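Local coordinates for metalloregulator ScaR (PDB 3HRS), which regulates transcription in Streptococcus gordonii as a manganese-activated, homodimeric repressor of the DtxR/MntR family that probably binds DNA through its N-terminal domain, at residues A[74-79]-A[126-131]. Residues are numbered along the deposited sequence; the frame is centred on the assembly and turned at random.
Sequences KHRLIE and GTIPAK. With SO4 (sulfate ion), chain C.
Arg76 sets off from helix 62-84 with CG opposite its carbonyl carbon (chi1 -69°) and stays extended as far as NE, a course that carries its guanidinium past Ile128 to the backbone of Gly126 and Thr127. There NH1 donates to Thr127 O over 2.7 Å, on a lone pair in the carbonyl plane and almost within the guanidinium plane, with an N-H...O angle of 158°. Gly126 CA lies over the centre of one guanidinium face, 3.6 Å above the plane, so the main chain both covers the flat group and accepts a bond at its edge. NH2 reaches O4 of a sulfate ion, probably from the crystallisation liquor, by a straight bond of 3.2 Å; His158 ND1 and Asp159 N bind the same ion.

Nearer the helix the contact turns apolar. Arg76 CB packs on Ile128 CG1 at 3.7 Å, while Ile128 CG2 and CD1 both meet Leu77 CD2 at 4.1 Å, the two branched side chains crossing at a slant. Ile128 also rests on Val80 one turn further along the helix, and its backbone is hydrogen-bonded to Lys120.

In this way the irregular segment 126-131 passes across a helix of the metal-binding and dimerisation domain, close to residues that bind zinc in a structure of this protein: Glu79 lies on the same helix, and the Arg76 side chain touches Cys122. Glu137 OE2 forms a salt bridge with NH1 and also accepts a bond from Thr127 N, tying the charged group to the loop a second time. The carboxylate of Glu137 probably balances much of the buried guanidinium charge, the Thr127 carbonyl adds a polar acceptor, and in this crystal the sulfate contributes further; the bonds in the guanidinium plane would resist rotation of the group.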
loop_
_atom_site.group_PDB
_atom_site.type_symbol
_atom_site.label_atom_id
_atom_site.label_comp_id
_atom_site.label_asym_id
_atom_site.label_seq_id
_atom_site.Cartn_x
_atom_site.Cartn_y
_atom_site.Cartn_z
ATOM N N LYS A 74 -4.766 9.545 -6.600
ATOM C CA LYS A 74 -4.430 8.275 -5.965
ATOM C C LYS A 74 -3.776 7.356 -6.981
ATOM O O LYS A 74 -2.635 6.896 -6.797
ATOM C CB LYS A 74 -5.687 7.636 -5.388
ATOM C CG LYS A 74 -5.430 6.663 -4.264
ATOM C CD LYS A 74 -6.558 5.647 -4.121
ATOM C CE LYS A 74 -7.633 6.106 -3.125
ATOM N NZ LYS A 74 -8.817 6.714 -3.752
ATOM N N HIS A 75 -4.488 7.147 -8.084
ATOM C CA HIS A 75 -4.067 6.268 -9.162
ATOM C C HIS A 75 -2.750 6.660 -9.854
ATOM O O HIS A 75 -1.893 5.807 -10.091
ATOM C CB HIS A 75 -5.153 6.248 -10.196
ATOM C CG HIS A 75 -4.778 5.514 -11.434
ATOM N ND1 HIS A 75 -4.738 4.140 -11.491
ATOM C CD2 HIS A 75 -4.438 5.959 -12.667
ATOM C CE1 HIS A 75 -4.405 3.769 -12.711
ATOM N NE2 HIS A 75 -4.213 4.852 -13.444
ATOM N N ARG A 76 -2.597 7.943 -10.188
ATOM C CA ARG A 76 -1.350 8.385 -10.788
ATOM C C ARG A 76 -0.176 8.490 -9.794
ATOM O O ARG A 76 0.953 8.224 -10.156
ATOM C CB ARG A 76 -1.528 9.669 -11.614
ATOM C CG ARG A 76 -2.334 9.406 -12.868
ATOM C CD ARG A 76 -3.022 10.639 -13.475
ATOM N NE ARG A 76 -3.832 10.214 -14.617
ATOM C CZ ARG A 76 -4.437 11.033 -15.474
ATOM N NH1 ARG A 76 -4.333 12.352 -15.348
ATOM N NH2 ARG A 76 -5.149 10.522 -16.471
ATOM N N LEU A 77 -0.403 8.878 -8.546
ATOM C CA LEU A 77 0.739 8.882 -7.642
ATOM C C LEU A 77 1.209 7.441 -7.312
ATOM O O LEU A 77 2.396 7.173 -7.272
ATOM C CB LEU A 77 0.481 9.704 -6.391
ATOM C CG LEU A 77 0.337 11.220 -6.534
ATOM C CD1 LEU A 77 -0.346 11.844 -5.295
ATOM C CD2 LEU A 77 1.665 11.818 -6.709
ATOM N N ILE A 78 0.281 6.512 -7.128
ATOM C CA ILE A 78 0.656 5.113 -6.961
ATOM C C ILE A 78 1.393 4.647 -8.221
ATOM O O ILE A 78 2.388 3.928 -8.156
ATOM C CB ILE A 78 -0.566 4.197 -6.707
ATOM C CG1 ILE A 78 -1.282 4.557 -5.393
ATOM C CG2 ILE A 78 -0.145 2.778 -6.603
ATOM C CD1 ILE A 78 -0.336 4.753 -4.249
ATOM N N GLU A 79 0.909 5.054 -9.381
ATOM C CA GLU A 79 1.583 4.655 -10.607
ATOM C C GLU A 79 3.027 5.123 -10.531
ATOM O O GLU A 79 3.927 4.302 -10.601
ATOM C CB GLU A 79 0.897 5.231 -11.835
ATOM C CG GLU A 79 1.634 4.965 -13.124
ATOM C CD GLU A 79 1.130 3.733 -13.826
ATOM O OE1 GLU A 79 1.770 3.322 -14.828
ATOM O OE2 GLU A 79 0.087 3.190 -13.380
ATOM N N GLY A 126 -0.178 11.443 -18.158
ATOM C CA GLY A 126 -1.339 11.860 -17.402
ATOM C C GLY A 126 -0.912 12.872 -16.362
ATOM O O GLY A 126 0.090 12.674 -15.627
ATOM N N THR A 127 -1.678 13.950 -16.280
ATOM C CA THR A 127 -1.398 15.014 -15.325
ATOM C C THR A 127 -1.893 14.673 -13.909
ATOM O O THR A 127 -2.841 13.908 -13.750
ATOM C CB THR A 127 -2.015 16.323 -15.787
ATOM O OG1 THR A 127 -2.172 17.186 -14.657
ATOM C CG2 THR A 127 -3.363 16.042 -16.360
ATOM N N ILE A 128 -1.223 15.224 -12.892
ATOM C CA ILE A 128 -1.518 14.909 -11.495
ATOM C C ILE A 128 -1.910 16.123 -10.674
ATOM O O ILE A 128 -1.066 16.837 -10.141
ATOM C CB ILE A 128 -0.315 14.301 -10.773
ATOM C CG1 ILE A 128 0.142 13.005 -11.418
ATOM C CG2 ILE A 128 -0.687 13.939 -9.359
ATOM C CD1 ILE A 128 1.383 12.437 -10.730
ATOM N N PRO A 129 -3.202 16.336 -10.526
ATOM C CA PRO A 129 -3.750 17.508 -9.840
ATOM C C PRO A 129 -3.390 17.561 -8.349
ATOM O O PRO A 129 -3.281 16.529 -7.707
ATOM C CB PRO A 129 -5.259 17.307 -10.009
ATOM C CG PRO A 129 -5.410 15.839 -10.148
ATOM C CD PRO A 129 -4.265 15.459 -11.024
ATOM N N ALA A 130 -3.238 18.762 -7.810
ATOM C CA ALA A 130 -2.991 18.954 -6.387
ATOM C C ALA A 130 -4.174 18.492 -5.547
ATOM O O ALA A 130 -5.308 18.489 -6.039
ATOM C CB ALA A 130 -2.719 20.429 -6.121
ATOM N N LYS A 131 -3.949 18.136 -4.280
ATOM C CA LYS A 131 -5.121 17.900 -3.409
ATOM C C LYS A 131 -6.161 19.015 -3.611
ATOM O O LYS A 131 -5.822 20.200 -3.510
ATOM C CB LYS A 131 -4.749 17.840 -1.931
ATOM C CG LYS A 131 -5.829 17.210 -1.050
ATOM C CD LYS A 131 -5.483 17.289 0.456
ATOM C CE LYS A 131 -6.730 17.576 1.327
ATOM N NZ LYS A 131 -7.691 18.624 0.745
HETATM S S SO4 C . -6.039 7.646 -18.570
HETATM O O1 SO4 C . -5.059 8.398 -19.366
HETATM O O2 SO4 C . -7.270 8.428 -18.522
HETATM O O3 SO4 C . -6.335 6.340 -19.178
HETATM O O4 SO4 C . -5.516 7.454 -17.207
#